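Local coordinates for protein GMP reductase (PDB 6JIG) that probably catalyses the irreversible NADPH-dependent deamination of GMP to IMP, and binds guanine nucleotides both in its barrel and through its CBS domains, at residues 317-320 with 321-325; 329-332 with 333-337. The protein carries 1 engineered substitution. One frame throughout, in Å; residues are numbered along the deposited sequence.

Interaction 1: residues 317-320 with 321-325. Engineered in segment 317-320: Ala318 (natural residue Cys). With K (potassium ion), chain D; 5GP (guanosine-5'-monophosphate), chain B.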
ATOM      1  N   ILE A 317       0.714  17.878  18.652  1.00 44.94           N
ATOM      2  CA  ILE A 317       1.268  16.758  19.407  1.00 47.85           C
ATOM      3  C   ILE A 317       0.508  16.515  20.717  1.00 47.76           C
ATOM      4  O   ILE A 317       0.939  15.708  21.541  1.00 47.10           O
ATOM      5  CB  ILE A 317       2.782  16.944  19.648  1.00 48.50           C
ATOM      6  CG1 ILE A 317       3.099  18.253  20.377  1.00 48.24           C
ATOM      7  CG2 ILE A 317       3.521  17.030  18.320  1.00 49.20           C
ATOM      8  CD1 ILE A 317       2.437  18.431  21.690  1.00 53.45           C
ATOM      9  N   ALA A 318      -0.623  17.193  20.917  1.00 46.55           N
ATOM     10  CA  ALA A 318      -1.382  17.140  22.161  1.00 43.26           C
ATOM     11  C   ALA A 318      -2.421  16.024  22.126  1.00 43.78           C
ATOM     12  O   ALA A 318      -3.111  15.841  21.120  1.00 44.45           O
ATOM     13  CB  ALA A 318      -2.094  18.470  22.397  1.00 41.17           C
ATOM     14  N   ILE A 319      -2.565  15.311  23.251  1.00 44.46           N
ATOM     15  CA  ILE A 319      -3.554  14.236  23.353  1.00 44.57           C
ATOM     16  C   ILE A 319      -4.281  14.294  24.693  1.00 43.39           C
ATOM     17  O   ILE A 319      -4.820  13.283  25.166  1.00 40.59           O
ATOM     18  CB  ILE A 319      -2.913  12.849  23.150  1.00 44.69           C
ATOM     19  CG1 ILE A 319      -1.766  12.631  24.134  1.00 47.87           C
ATOM     20  CG2 ILE A 319      -2.430  12.675  21.707  1.00 49.02           C
ATOM     21  CD1 ILE A 319      -1.219  11.223  24.115  1.00 51.92           C
ATOM     22  N   THR A 320      -4.291  15.479  25.311  1.00 38.51           N
ATOM     23  CA  THR A 320      -5.172  15.749  26.441  1.00 36.26           C
ATOM     24  C   THR A 320      -6.601  15.280  26.183  1.00 34.83           C
ATOM     25  O   THR A 320      -7.265  14.752  27.079  1.00 33.51           O
ATOM     26  CB  THR A 320      -5.155  17.250  26.735  1.00 42.32           C
ATOM     27  OG1 THR A 320      -3.853  17.624  27.209  1.00 43.88           O
ATOM     28  CG2 THR A 320      -6.207  17.638  27.756  1.00 37.60           C
ATOM     29  N   ARG A 321      -7.110  15.519  24.977  1.00 34.09           N
ATOM     30  CA  ARG A 321      -8.469  15.112  24.671  1.00 34.20           C
ATOM     31  C   ARG A 321      -8.602  13.591  24.658  1.00 39.12           C
ATOM     32  O   ARG A 321      -9.689  13.071  24.927  1.00 37.82           O
ATOM     33  CB  ARG A 321      -8.905  15.738  23.334  1.00 34.87           C
ATOM     34  CG  ARG A 321      -8.882  17.277  23.377  1.00 38.55           C
ATOM     35  CD  ARG A 321      -9.267  17.942  22.055  1.00 41.90           C
ATOM     36  NE  ARG A 321      -9.174  19.403  22.116  1.00 38.67           N
ATOM     37  CZ  ARG A 321      -9.559  20.215  21.134  1.00 36.96           C
ATOM     38  NH1 ARG A 321     -10.083  19.711  20.009  1.00 37.50           N
ATOM     39  NH2 ARG A 321      -9.425  21.525  21.277  1.00 36.90           N
ATOM     40  N   LEU A 322      -7.514  12.863  24.384  1.00 33.84           N
ATOM     41  CA  LEU A 322      -7.575  11.402  24.397  1.00 37.10           C
ATOM     42  C   LEU A 322      -7.289  10.813  25.769  1.00 36.76           C
ATOM     43  O   LEU A 322      -7.812   9.738  26.084  1.00 37.76           O
ATOM     44  CB  LEU A 322      -6.586  10.806  23.392  1.00 40.14           C
ATOM     45  CG  LEU A 322      -6.729  11.327  21.954  1.00 44.43           C
ATOM     46  CD1 LEU A 322      -5.750  10.628  21.028  1.00 49.59           C
ATOM     47  CD2 LEU A 322      -8.152  11.166  21.456  1.00 44.37           C
ATOM     48  N   VAL A 323      -6.472  11.476  26.585  1.00 36.79           N
ATOM     49  CA  VAL A 323      -6.114  10.941  27.896  1.00 37.56           C
ATOM     50  C   VAL A 323      -7.113  11.369  28.964  1.00 34.81           C
ATOM     51  O   VAL A 323      -7.598  10.546  29.746  1.00 33.31           O
ATOM     52  CB  VAL A 323      -4.677  11.360  28.268  1.00 39.57           C
ATOM     53  CG1 VAL A 323      -4.385  10.996  29.707  1.00 41.08           C
ATOM     54  CG2 VAL A 323      -3.678  10.690  27.339  1.00 44.17           C
ATOM     55  N   ALA A 324      -7.434  12.660  29.019  1.00 35.70           N
ATOM     56  CA  ALA A 324      -8.400  13.175  29.989  1.00 32.01           C
ATOM     57  C   ALA A 324      -9.812  13.301  29.432  1.00 32.77           C
ATOM     58  O   ALA A 324     -10.771  13.308  30.211  1.00 34.62           O
ATOM     59  CB  ALA A 324      -7.948  14.551  30.500  1.00 33.51           C
ATOM     60  N   GLY A 325      -9.960  13.424  28.116  1.00 32.22           N
ATOM     61  CA  GLY A 325     -11.275  13.568  27.519  1.00 34.13           C
ATOM     62  C   GLY A 325     -11.792  14.989  27.472  1.00 33.71           C
ATOM     63  O   GLY A 325     -12.964  15.191  27.124  1.00 31.77           O
TER
HETATM   64  K     K D 603      -4.565  17.378  19.437  1.00 44.49           K
HETATM   65  P   5GP B 601       0.682  23.208  17.293  1.00 39.22           P
HETATM   66  O1P 5GP B 601      -0.599  22.550  16.806  1.00 38.83           O
HETATM   67  O2P 5GP B 601       1.894  22.302  17.217  1.00 39.72           O
HETATM   68  O3P 5GP B 601       0.911  24.596  16.751  1.00 38.41           O
HETATM   69  O5' 5GP B 601       0.347  23.458  18.834  1.00 39.27           O
HETATM   70  C5' 5GP B 601       1.334  23.812  19.790  1.00 38.25           C
HETATM   71  C4' 5GP B 601       0.713  23.991  21.160  1.00 37.98           C
HETATM   72  O4' 5GP B 601       0.351  22.699  21.700  1.00 40.93           O
HETATM   73  C3' 5GP B 601       1.615  24.577  22.239  1.00 38.54           C
HETATM   74  O3' 5GP B 601       1.768  25.988  22.140  1.00 36.04           O
HETATM   75  C2' 5GP B 601       0.945  24.100  23.540  1.00 40.55           C
HETATM   76  O2' 5GP B 601      -0.132  24.942  23.928  1.00 41.32           O
HETATM   77  C1' 5GP B 601       0.328  22.765  23.113  1.00 40.90           C
HETATM   78  N9  5GP B 601       1.068  21.610  23.633  1.00 45.05           N
HETATM   79  C8  5GP B 601       2.377  21.346  23.495  1.00 46.66           C
HETATM   80  N7  5GP B 601       2.631  20.161  24.109  1.00 48.87           N
HETATM   81  C5  5GP B 601       1.457  19.694  24.601  1.00 49.64           C
HETATM   82  C6  5GP B 601       1.088  18.553  25.300  1.00 50.31           C
HETATM   83  O6  5GP B 601       1.953  17.697  25.577  1.00 50.91           O
HETATM   84  N1  5GP B 601      -0.193  18.388  25.665  1.00 47.19           N
HETATM   85  C2  5GP B 601      -1.129  19.301  25.367  1.00 47.37           C
HETATM   86  N2  5GP B 601      -2.413  19.105  25.744  1.00 45.84           N
HETATM   87  N3  5GP B 601      -0.808  20.420  24.674  1.00 43.14           N
HETATM   88  C4  5GP B 601       0.477  20.618  24.294  1.00 44.07           C

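Interaction 2: residues 329-332 with 333-337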
ATOM      1  N   PRO A 329     -13.333  22.725  21.017  1.00 29.56           N
ATOM      2  CA  PRO A 329     -12.915  23.012  19.641  1.00 29.88           C
ATOM      3  C   PRO A 329     -12.441  24.453  19.532  1.00 30.56           C
ATOM      4  O   PRO A 329     -13.061  25.367  20.076  1.00 31.27           O
ATOM      5  CB  PRO A 329     -14.193  22.755  18.827  1.00 29.99           C
ATOM      6  CG  PRO A 329     -14.878  21.621  19.652  1.00 30.60           C
ATOM      7  CD  PRO A 329     -14.662  22.091  21.078  1.00 31.32           C
ATOM      8  N   GLN A 330     -11.324  24.649  18.834  1.00 28.91           N
ATOM      9  CA  GLN A 330     -10.521  25.848  19.090  1.00 33.63           C
ATOM     10  C   GLN A 330     -11.183  27.128  18.586  1.00 30.88           C
ATOM     11  O   GLN A 330     -11.006  28.190  19.197  1.00 30.97           O
ATOM     12  CB  GLN A 330      -9.129  25.687  18.476  1.00 35.38           C
ATOM     13  CG  GLN A 330      -8.199  26.908  18.674  1.00 31.59           C
ATOM     14  CD  GLN A 330      -7.699  27.081  20.114  1.00 32.33           C
ATOM     15  OE1 GLN A 330      -8.315  26.616  21.074  1.00 33.46           O
ATOM     16  NE2 GLN A 330      -6.563  27.763  20.258  1.00 32.62           N
ATOM     17  N   LEU A 331     -11.949  27.072  17.491  1.00 30.76           N
ATOM     18  CA  LEU A 331     -12.595  28.302  17.039  1.00 33.40           C
ATOM     19  C   LEU A 331     -13.603  28.785  18.066  1.00 31.37           C
ATOM     20  O   LEU A 331     -13.653  29.981  18.390  1.00 29.81           O
ATOM     21  CB  LEU A 331     -13.267  28.120  15.673  1.00 32.07           C
ATOM     22  CG  LEU A 331     -13.795  29.440  15.100  1.00 32.89           C
ATOM     23  CD1 LEU A 331     -12.714  30.138  14.270  1.00 33.68           C
ATOM     24  CD2 LEU A 331     -15.070  29.246  14.255  1.00 32.48           C
ATOM     25  N   SER A 332     -14.391  27.866  18.624  1.00 28.18           N
ATOM     26  CA  SER A 332     -15.367  28.262  19.632  1.00 32.23           C
ATOM     27  C   SER A 332     -14.668  28.763  20.894  1.00 31.11           C
ATOM     28  O   SER A 332     -15.185  29.640  21.589  1.00 30.76           O
ATOM     29  CB  SER A 332     -16.284  27.086  19.982  1.00 34.09           C
ATOM     30  OG  SER A 332     -17.124  26.742  18.889  1.00 33.15           O
ATOM     31  N   ALA A 333     -13.514  28.180  21.232  1.00 29.81           N
ATOM     32  CA  ALA A 333     -12.803  28.626  22.432  1.00 30.40           C
ATOM     33  C   ALA A 333     -12.312  30.058  22.263  1.00 32.04           C
ATOM     34  O   ALA A 333     -12.439  30.887  23.176  1.00 32.33           O
ATOM     35  CB  ALA A 333     -11.626  27.696  22.730  1.00 33.20           C
ATOM     36  N   VAL A 334     -11.762  30.365  21.089  1.00 31.24           N
ATOM     37  CA  VAL A 334     -11.309  31.723  20.788  1.00 30.97           C
ATOM     38  C   VAL A 334     -12.486  32.695  20.808  1.00 34.38           C
ATOM     39  O   VAL A 334     -12.410  33.783  21.390  1.00 32.54           O
ATOM     40  CB  VAL A 334     -10.569  31.738  19.440  1.00 30.27           C
ATOM     41  CG1 VAL A 334     -10.234  33.191  18.993  1.00 29.84           C
ATOM     42  CG2 VAL A 334      -9.300  30.885  19.534  1.00 31.15           C
ATOM     43  N   LEU A 335     -13.592  32.327  20.156  1.00 30.87           N
ATOM     44  CA  LEU A 335     -14.760  33.201  20.146  1.00 31.76           C
ATOM     45  C   LEU A 335     -15.229  33.515  21.556  1.00 34.54           C
ATOM     46  O   LEU A 335     -15.503  34.675  21.886  1.00 36.66           O
ATOM     47  CB  LEU A 335     -15.898  32.557  19.357  1.00 34.50           C
ATOM     48  CG  LEU A 335     -15.811  32.537  17.827  1.00 31.93           C
ATOM     49  CD1 LEU A 335     -16.902  31.622  17.280  1.00 32.24           C
ATOM     50  CD2 LEU A 335     -15.958  33.932  17.228  1.00 32.55           C
ATOM     51  N   ALA A 336     -15.335  32.490  22.404  1.00 30.81           N
ATOM     52  CA  ALA A 336     -15.893  32.712  23.730  1.00 36.29           C
ATOM     53  C   ALA A 336     -14.922  33.498  24.596  1.00 35.95           C
ATOM     54  O   ALA A 336     -15.330  34.389  25.347  1.00 37.05           O
ATOM     55  CB  ALA A 336     -16.243  31.376  24.397  1.00 38.16           C
ATOM     56  N   CYS A 337     -13.634  33.180  24.506  1.00 32.70           N
ATOM     57  CA  CYS A 337     -12.686  33.842  25.390  1.00 34.19           C
ATOM     58  C   CYS A 337     -12.468  35.292  24.983  1.00 34.88           C
ATOM     59  O   CYS A 337     -12.338  36.170  25.850  1.00 33.95           O
ATOM     60  CB  CYS A 337     -11.357  33.089  25.408  1.00 34.16           C
ATOM     61  SG  CYS A 337     -11.434  31.480  26.239  1.00 35.90           S
TER

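Interaction 1: residues 317-320 with 321-325
Ile319 and Val323 meet at the start of the short helix 320-323, which shows how a turn that holds a substrate is fixed by its own backbone. The N-cap carbonyl Ile319 O accepts Val323 N at 2.8 Å, the donor nearly in line with the C=O, and a weaker, more bent bond from Leu322 N. One residue on, Thr320 O takes two donors: Ala324 N, tilted 27° from the carbonyl plane, and Gly325 N at 3.2 Å, which lies in it. Gly325 then leaves the helix with positive phi.

Apolar contact is lighter. Ile319 CD1 lies 4.1 Å from Val323 CG2, while its other branch, CG2, meets Leu322 CD1 with the two side chains at about a right angle.

Towards the nucleotide, two methyl groups lie under one face of the purine. Ile317 CD1 comes up against N7 at 3.0 Å, a tight fit, and the CB of the engineered Ala318 sits beneath C2 at 3.2 Å. At the far end of the base, N2 of GMP donates to Thr320 OG1 in a short bond of 2.5 Å. With chi1 at -67°, OG1 stands beside the backbone N, turned to the base, and Glu428 is its second partner.

Potassium is bound by Ala318 O at 2.7 Å, with the carbonyls of Gly313 and Gly315 and those of Glu482, Ser483 and Gly484 of the second subunit. Arg321 extends from the turn to Val312 O and to Ser483 of that subunit.

The natural cysteine at 318 is the predicted thioimidate nucleophile. A CB directly under C2 is consistent with attack there, on a backbone whose carbonyl the metal holds and a base whose amino group Thr320 grips.

Interaction 2: residues 329-332 with 333-337
Gln330 leaves the helix with CG anti to its backbone N (chi1 179°) and then bends at chi2, 72°, which turns OE1 to the side of Ala333, 3.9 Å from its CB, and sets CD facing Val334 CG2. That same methyl presses on the backbone, 3.2 Å from Gln330 O. The amide as a whole points away from the helix, and NE2 goes on to donate to Ile310 O at the end of a barrel strand.

On another side of the helix, Leu335 keeps CG beside its backbone N, where it rests on Leu331 O at 3.4 Å. The leucine pair itself is looser, Leu331 CD2 to Leu335 CD1 measuring 4.3 Å.

Beneath these contacts runs a regular backbone ladder. Its first rung is Ala333 N to Pro329 O, 3.1 Å, from the proline at the N-cap, and Leu335 N to Leu331 O is nearly straight, with an N-H...O angle of 168°. Ser332 OG is bonded to Leu13 N and to Ser6 of the third subunit.

Ala333, Val334 and Cys337 all lean on Ile310 of strand 307-310, the inward face expected of a helix wrapped round the closed parallel sheet of a (beta/alpha)8, or TIM, barrel.

Overall arrangement
Interactions 1 and 2 follow one another along the chain, their centres about 18 Å apart on the same side of the chain's centre. Both belong to the segment between the parallel barrel strands 307-310 and 348-351. Interaction 1 occupies the loop and short helix 320-323 that follow the first of these strands. Interaction 2 opens helix 330-344, which leads on to the second. They touch lightly, Arg321 NH2 packing 4.1 Å from Pro329 N. One beta-alpha-beta unit of the barrel thus divides its work: its loop lines the GMP pocket and shares a potassium ion with a second subunit, while its helix lies against the barrel and meets a third subunit, so that substrate pocket and oligomer contacts adjoin.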